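Local coordinates for Blo t 1 allergen (Blomia tropicalis, PDB 5JT8), which is a mite allergen of the papain family and probably cleaves peptide bonds as a cysteine protease, here with its inhibitory propeptide region still attached, at residues A143-S148 / E189-M194; D167-Y170 / S176-C179. All coordinates share one frame; numbering follows the deposited sequence.

Interaction 1 of 2, residues A143-S148 / E189-M194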
ATOM      1  N   ALA A 143      -0.925   0.566  -9.417  1.00 23.80           N
ATOM      2  CA  ALA A 143      -1.916  -0.097 -10.259  1.00 35.28           C
ATOM      3  C   ALA A 143      -3.314   0.186  -9.733  1.00 31.45           C
ATOM      4  O   ALA A 143      -4.236   0.381 -10.510  1.00 24.17           O
ATOM      5  CB  ALA A 143      -1.662  -1.595 -10.329  1.00 25.75           C
ATOM      6  N   GLY A 144      -3.443   0.222  -8.409  1.00 27.25           N
ATOM      7  CA  GLY A 144      -4.707   0.501  -7.743  1.00 23.56           C
ATOM      8  C   GLY A 144      -5.264   1.886  -8.062  1.00 22.69           C
ATOM      9  O   GLY A 144      -6.450   2.057  -8.357  1.00 25.51           O
ATOM     10  N   VAL A 145      -4.405   2.889  -7.993  1.00 22.07           N
ATOM     11  CA  VAL A 145      -4.796   4.240  -8.378  1.00 22.01           C
ATOM     12  C   VAL A 145      -5.243   4.252  -9.845  1.00 24.60           C
ATOM     13  O   VAL A 145      -6.306   4.785 -10.162  1.00 28.46           O
ATOM     14  CB  VAL A 145      -3.642   5.235  -8.159  1.00 26.88           C
ATOM     15  CG1 VAL A 145      -3.883   6.534  -8.911  1.00 19.80           C
ATOM     16  CG2 VAL A 145      -3.470   5.493  -6.673  1.00 27.82           C
ATOM     17  N   ALA A 146      -4.453   3.622 -10.725  1.00 23.15           N
ATOM     18  CA  ALA A 146      -4.780   3.595 -12.157  1.00 24.48           C
ATOM     19  C   ALA A 146      -6.125   2.919 -12.417  1.00 24.06           C
ATOM     20  O   ALA A 146      -6.952   3.423 -13.175  1.00 26.40           O
ATOM     21  CB  ALA A 146      -3.668   2.889 -12.959  1.00 23.02           C
ATOM     22  N   GLU A 147      -6.338   1.771 -11.786  1.00 26.10           N
ATOM     23  CA  GLU A 147      -7.600   1.068 -11.929  1.00 24.67           C
ATOM     24  C   GLU A 147      -8.764   1.936 -11.417  1.00 24.24           C
ATOM     25  O   GLU A 147      -9.809   1.996 -12.056  1.00 24.78           O
ATOM     26  CB  GLU A 147      -7.546  -0.290 -11.204  1.00 27.75           C
ATOM     27  CG  GLU A 147      -6.537  -1.274 -11.813  1.00 32.69           C
ATOM     28  CD  GLU A 147      -6.430  -2.594 -11.051  1.00 33.57           C
ATOM     29  OE1 GLU A 147      -7.131  -2.780 -10.032  1.00 34.78           O
ATOM     30  OE2 GLU A 147      -5.641  -3.460 -11.477  1.00 27.97           O
ATOM     31  N   SER A 148      -8.566   2.633 -10.300  1.00 23.41           N
ATOM     32  CA  SER A 148      -9.582   3.547  -9.767  1.00 29.30           C
ATOM     33  C   SER A 148      -9.980   4.614 -10.775  1.00 27.06           C
ATOM     34  O   SER A 148     -11.159   4.908 -10.969  1.00 23.56           O
ATOM     35  CB  SER A 148      -9.073   4.242  -8.496  1.00 26.60           C
ATOM     36  OG  SER A 148      -8.849   3.290  -7.489  1.00 33.34           O
ATOM     37  N   GLU A 189       7.870   5.546 -10.131  1.00 23.74           N
ATOM     38  CA  GLU A 189       8.512   4.824 -11.200  1.00 25.69           C
ATOM     39  C   GLU A 189       7.498   3.950 -11.919  1.00 33.62           C
ATOM     40  O   GLU A 189       7.556   3.814 -13.139  1.00 31.03           O
ATOM     41  CB  GLU A 189       9.658   4.000 -10.658  1.00 26.14           C
ATOM     42  CG  GLU A 189      10.883   4.830 -10.227  1.00 39.13           C
ATOM     43  CD  GLU A 189      11.595   5.525 -11.389  1.00 35.78           C
ATOM     44  OE1 GLU A 189      11.187   6.643 -11.754  1.00 39.87           O
ATOM     45  OE2 GLU A 189      12.568   4.959 -11.939  1.00 42.35           O
ATOM     46  N   ALA A 190       6.549   3.392 -11.167  1.00 29.51           N
ATOM     47  CA  ALA A 190       5.507   2.564 -11.760  1.00 26.54           C
ATOM     48  C   ALA A 190       4.606   3.373 -12.696  1.00 32.50           C
ATOM     49  O   ALA A 190       4.291   2.927 -13.800  1.00 28.51           O
ATOM     50  CB  ALA A 190       4.674   1.892 -10.653  1.00 26.99           C
ATOM     51  N   PHE A 191       4.176   4.558 -12.247  1.00 30.12           N
ATOM     52  CA  PHE A 191       3.371   5.436 -13.091  1.00 27.74           C
ATOM     53  C   PHE A 191       4.140   5.837 -14.335  1.00 30.39           C
ATOM     54  O   PHE A 191       3.570   5.913 -15.416  1.00 30.97           O
ATOM     55  CB  PHE A 191       2.947   6.690 -12.331  1.00 26.90           C
ATOM     56  CG  PHE A 191       1.890   6.445 -11.315  1.00 25.41           C
ATOM     57  CD1 PHE A 191       0.737   5.737 -11.652  1.00 26.10           C
ATOM     58  CD2 PHE A 191       2.052   6.891 -10.017  1.00 21.72           C
ATOM     59  CE1 PHE A 191      -0.238   5.499 -10.710  1.00 25.66           C
ATOM     60  CE2 PHE A 191       1.078   6.662  -9.060  1.00 29.41           C
ATOM     61  CZ  PHE A 191      -0.072   5.970  -9.402  1.00 23.62           C
ATOM     62  N   LYS A 192       5.437   6.111 -14.166  1.00 25.55           N
ATOM     63  CA  LYS A 192       6.315   6.425 -15.299  1.00 24.12           C
ATOM     64  C   LYS A 192       6.214   5.328 -16.366  1.00 26.83           C
ATOM     65  O   LYS A 192       6.127   5.598 -17.567  1.00 29.83           O
ATOM     66  CB  LYS A 192       7.761   6.581 -14.819  1.00 36.12           C
ATOM     67  CG  LYS A 192       8.787   6.804 -15.915  1.00 43.19           C
ATOM     68  CD  LYS A 192      10.213   6.905 -15.349  1.00 45.38           C
ATOM     69  CE  LYS A 192      10.362   8.126 -14.444  1.00 44.11           C
ATOM     70  NZ  LYS A 192      11.694   8.150 -13.768  1.00 51.58           N
ATOM     71  N   TYR A 193       6.228   4.082 -15.913  1.00 26.21           N
ATOM     72  CA  TYR A 193       6.130   2.947 -16.805  1.00 30.02           C
ATOM     73  C   TYR A 193       4.744   2.918 -17.458  1.00 27.12           C
ATOM     74  O   TYR A 193       4.592   2.577 -18.628  1.00 28.27           O
ATOM     75  CB  TYR A 193       6.408   1.659 -16.038  1.00 29.98           C
ATOM     76  CG  TYR A 193       6.405   0.436 -16.904  1.00 34.84           C
ATOM     77  CD1 TYR A 193       5.220  -0.249 -17.157  1.00 32.61           C
ATOM     78  CD2 TYR A 193       7.588  -0.040 -17.474  1.00 34.88           C
ATOM     79  CE1 TYR A 193       5.203  -1.361 -17.961  1.00 33.50           C
ATOM     80  CE2 TYR A 193       7.585  -1.165 -18.279  1.00 33.16           C
ATOM     81  CZ  TYR A 193       6.390  -1.825 -18.512  1.00 33.16           C
ATOM     82  OH  TYR A 193       6.367  -2.943 -19.303  1.00 36.12           O
ATOM     83  N   MET A 194       3.738   3.310 -16.699  1.00 25.88           N
ATOM     84  CA  MET A 194       2.377   3.337 -17.207  1.00 30.62           C
ATOM     85  C   MET A 194       2.204   4.402 -18.290  1.00 34.16           C
ATOM     86  O   MET A 194       1.385   4.256 -19.189  1.00 35.20           O
ATOM     87  CB  MET A 194       1.406   3.569 -16.054  1.00 29.17           C
ATOM     88  CG  MET A 194       1.185   2.327 -15.223  1.00 31.40           C
ATOM     89  SD  MET A 194      -0.246   2.572 -14.172  1.00 41.30           S
ATOM     90  CE  MET A 194       0.384   1.933 -12.622  1.00 48.07           C
TER

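Interaction 2 of 2, residues D167-Y170 / S176-C179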
ATOM      1  N   ASP A 167       8.662  -6.744 -12.908  1.00 36.26           N
ATOM      2  CA  ASP A 167       9.734  -7.233 -13.752  1.00 38.16           C
ATOM      3  C   ASP A 167      10.309  -6.195 -14.689  1.00 38.03           C
ATOM      4  O   ASP A 167      11.499  -6.209 -14.970  1.00 39.28           O
ATOM      5  CB  ASP A 167       9.238  -8.416 -14.557  1.00 39.72           C
ATOM      6  CG  ASP A 167       8.818  -9.555 -13.673  1.00 44.58           C
ATOM      7  OD1 ASP A 167       9.249  -9.581 -12.500  1.00 48.35           O
ATOM      8  OD2 ASP A 167       8.053 -10.411 -14.147  1.00 44.78           O
ATOM      9  N   CYS A 168       9.470  -5.293 -15.171  1.00 36.65           N
ATOM     10  CA  CYS A 168       9.884  -4.481 -16.288  1.00 36.85           C
ATOM     11  C   CYS A 168      10.318  -3.087 -15.861  1.00 37.49           C
ATOM     12  O   CYS A 168      10.810  -2.320 -16.687  1.00 35.60           O
ATOM     13  CB  CYS A 168       8.770  -4.429 -17.326  1.00 36.68           C
ATOM     14  SG  CYS A 168       8.309  -6.091 -17.915  1.00 38.72           S
ATOM     15  N   THR A 169      10.147  -2.771 -14.577  1.00 36.85           N
ATOM     16  CA  THR A 169      10.752  -1.567 -13.998  1.00 37.93           C
ATOM     17  C   THR A 169      11.955  -1.966 -13.158  1.00 39.92           C
ATOM     18  O   THR A 169      12.580  -1.124 -12.504  1.00 40.23           O
ATOM     19  CB  THR A 169       9.765  -0.742 -13.111  1.00 34.35           C
ATOM     20  OG1 THR A 169       9.433  -1.480 -11.931  1.00 36.80           O
ATOM     21  CG2 THR A 169       8.504  -0.416 -13.856  1.00 30.18           C
ATOM     22  N   TYR A 170      12.277  -3.259 -13.195  1.00 41.12           N
ATOM     23  CA  TYR A 170      13.433  -3.801 -12.494  1.00 38.73           C
ATOM     24  C   TYR A 170      14.732  -3.179 -13.012  1.00 45.42           C
ATOM     25  O   TYR A 170      15.075  -3.332 -14.190  1.00 47.14           O
ATOM     26  CB  TYR A 170      13.478  -5.326 -12.655  1.00 38.75           C
ATOM     27  CG  TYR A 170      14.451  -6.020 -11.725  1.00 40.01           C
ATOM     28  CD1 TYR A 170      14.548  -5.654 -10.391  1.00 42.71           C
ATOM     29  CD2 TYR A 170      15.252  -7.051 -12.175  1.00 42.32           C
ATOM     30  CE1 TYR A 170      15.427  -6.294  -9.537  1.00 44.04           C
ATOM     31  CE2 TYR A 170      16.127  -7.698 -11.329  1.00 49.32           C
ATOM     32  CZ  TYR A 170      16.213  -7.317 -10.010  1.00 44.23           C
ATOM     33  OH  TYR A 170      17.094  -7.967  -9.165  1.00 50.36           O
ATOM     34  N   SER A 176      16.836   2.596 -16.919  1.00 43.24           N
ATOM     35  CA  SER A 176      16.108   3.850 -16.951  1.00 43.96           C
ATOM     36  C   SER A 176      15.028   3.883 -15.861  1.00 45.41           C
ATOM     37  O   SER A 176      14.370   4.911 -15.675  1.00 39.78           O
ATOM     38  CB  SER A 176      15.481   4.081 -18.328  1.00 46.68           C
ATOM     39  OG  SER A 176      14.341   3.264 -18.520  1.00 45.61           O
ATOM     40  N   TYR A 177      14.841   2.757 -15.160  1.00 41.38           N
ATOM     41  CA  TYR A 177      13.939   2.701 -14.000  1.00 41.13           C
ATOM     42  C   TYR A 177      14.721   2.384 -12.734  1.00 42.82           C
ATOM     43  O   TYR A 177      15.771   1.750 -12.797  1.00 41.26           O
ATOM     44  CB  TYR A 177      12.833   1.655 -14.193  1.00 34.37           C
ATOM     45  CG  TYR A 177      11.851   2.011 -15.282  1.00 35.59           C
ATOM     46  CD1 TYR A 177      10.715   2.760 -15.002  1.00 32.71           C
ATOM     47  CD2 TYR A 177      12.064   1.601 -16.595  1.00 39.06           C
ATOM     48  CE1 TYR A 177       9.809   3.098 -16.013  1.00 34.98           C
ATOM     49  CE2 TYR A 177      11.174   1.928 -17.606  1.00 37.32           C
ATOM     50  CZ  TYR A 177      10.044   2.670 -17.307  1.00 38.20           C
ATOM     51  OH  TYR A 177       9.156   2.988 -18.314  1.00 40.29           O
ATOM     52  N   GLN A 178      14.188   2.790 -11.587  1.00 38.69           N
ATOM     53  CA  GLN A 178      14.911   2.659 -10.319  1.00 38.19           C
ATOM     54  C   GLN A 178      14.357   1.600  -9.366  1.00 40.00           C
ATOM     55  O   GLN A 178      14.851   1.464  -8.247  1.00 43.32           O
ATOM     56  CB  GLN A 178      14.932   4.013  -9.597  1.00 43.69           C
ATOM     57  CG  GLN A 178      15.765   5.066 -10.304  1.00 48.95           C
ATOM     58  CD  GLN A 178      17.206   4.625 -10.463  1.00 52.04           C
ATOM     59  OE1 GLN A 178      17.781   4.691 -11.558  1.00 55.16           O
ATOM     60  NE2 GLN A 178      17.797   4.158  -9.370  1.00 52.10           N
ATOM     61  N   CYS A 179      13.354   0.833  -9.792  1.00 37.90           N
ATOM     62  CA  CYS A 179      12.759  -0.174  -8.898  1.00 40.90           C
ATOM     63  C   CYS A 179      13.575  -1.448  -8.706  1.00 41.51           C
ATOM     64  O   CYS A 179      14.484  -1.761  -9.487  1.00 48.14           O
ATOM     65  CB  CYS A 179      11.363  -0.550  -9.395  1.00 39.85           C
ATOM     66  SG  CYS A 179      10.324   0.890  -9.542  1.00 36.38           S
TER

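Interaction 1 of 2, residues A143-S148 / E189-M194
The carbonyl oxygen G144 O is gripped twice within the helix whose V145 and A146 pack against F191 and M194: S148 OG binds it at 2.8 Å, and the S148 backbone N approaches from the opposite face of its plane. S148 chi1 of -63° folds the hydroxyl back along its own helix, a common way for serine to settle its polar end in a buried place. The two helices belong to the helical domain of the papain fold, where the long central helix, here 139-154, is flanked by others. The axes of segments 143-148 and 189-194 approach to 10.7 Å, with 47° between their N-to-C directions. Here F191 and M194 reach across from one helix, and V145, A146 and the A143 backbone meet them on the other. M194 supplies much of the reach. Its CG lies anti to the carbonyl carbon, and a bend at chi3 (-135°) carries the terminal methyl to the A143 backbone, with M194 CE 3.7 Å from A143 N. The sulfur rests against a methyl, M194 SD lying 3.6 Å from A146 CB, and the small A146 leaves room for the flexible thioether. F191 points the far edge of its ring at the branched V145, while A142, one turn before A146, also touches both long side chains. Among the polar groups, E147 turns from the apolar seam to a salt bridge with R129 and hydrogen bonds with T126 and L160 N, which probably stabilise its buried charge. V145 and F191 cross at about a right angle, V145 CB sitting in the plane of the ring at 3.9 Å from F191 CZ.

Interaction 2 of 2, residues D167-Y170 / S176-C179
T169 lays its methyl over one face of the Y177 ring, with T169 CG2 4.0 Å from Y177 CD1 and the two side chains crossing at about a right angle. Threonine suits this place because its two branches do different work. The methyl meets the aromatic face, whereas the hydroxyl, with chi1 at 67°, binds the carbonyl oxygen of L165 and so closes off the last turn of helix 162-168. The threonine hydroxyl also packs against C179: T169 OG1 is 3.3 Å from C179 CB, and its contact with C179 SG is a little longer, at 3.5 Å. The backbone of T169 also faces the second segment. T169 O lies 3.3 Å from Y177 CB and accepts a weak hydrogen bond from C179 N, long at 3.4 Å and bent to 125°, so apolar packing probably holds the pair more than this bond does. Y177 packs on T169 with its ring face and also touches K192 and Y193 of helix 187-196, contacts that a large aromatic residue can make together. C179, small enough to fit between T169, W138 and E189, is also tied by backbone hydrogen bonds to N171. Y170 touches T211 with its side chain, and meets C179 O with its CA and, at about the same distance, its ring atom CD1. The helix end is fastened separately: C168 forms a disulfide with C214, and D167 uses its two carboxylate oxygens for Y205 OH and Q212 N. This return of the chain past the C-terminal end of helix 162-168, beside the C168-C214 disulfide, lies in the helical domain of the papain-like cysteine protease fold.

In the fold
Interactions 1 and 2 lie on the same side of the chain's centre, about 14 Å apart between their centres, within the papain-like protease part of the chain. In sequence order, helix 139-154 comes first, then helix 162-168 with the excursion of interaction 2, and finally helix 187-196, which returns to pack on helix 139-154. Interaction 2 therefore falls in the connection between the two partners of interaction 1. Helix 187-196 joins them directly: E189 OE2 accepts a probable hydrogen bond of 2.7 Å from Q178 N, and Y177 OH packs against Y193 CA. This one helix thus touches helix 139-154 through F191 and M194, and the 176-179 loop through E189 and Y193.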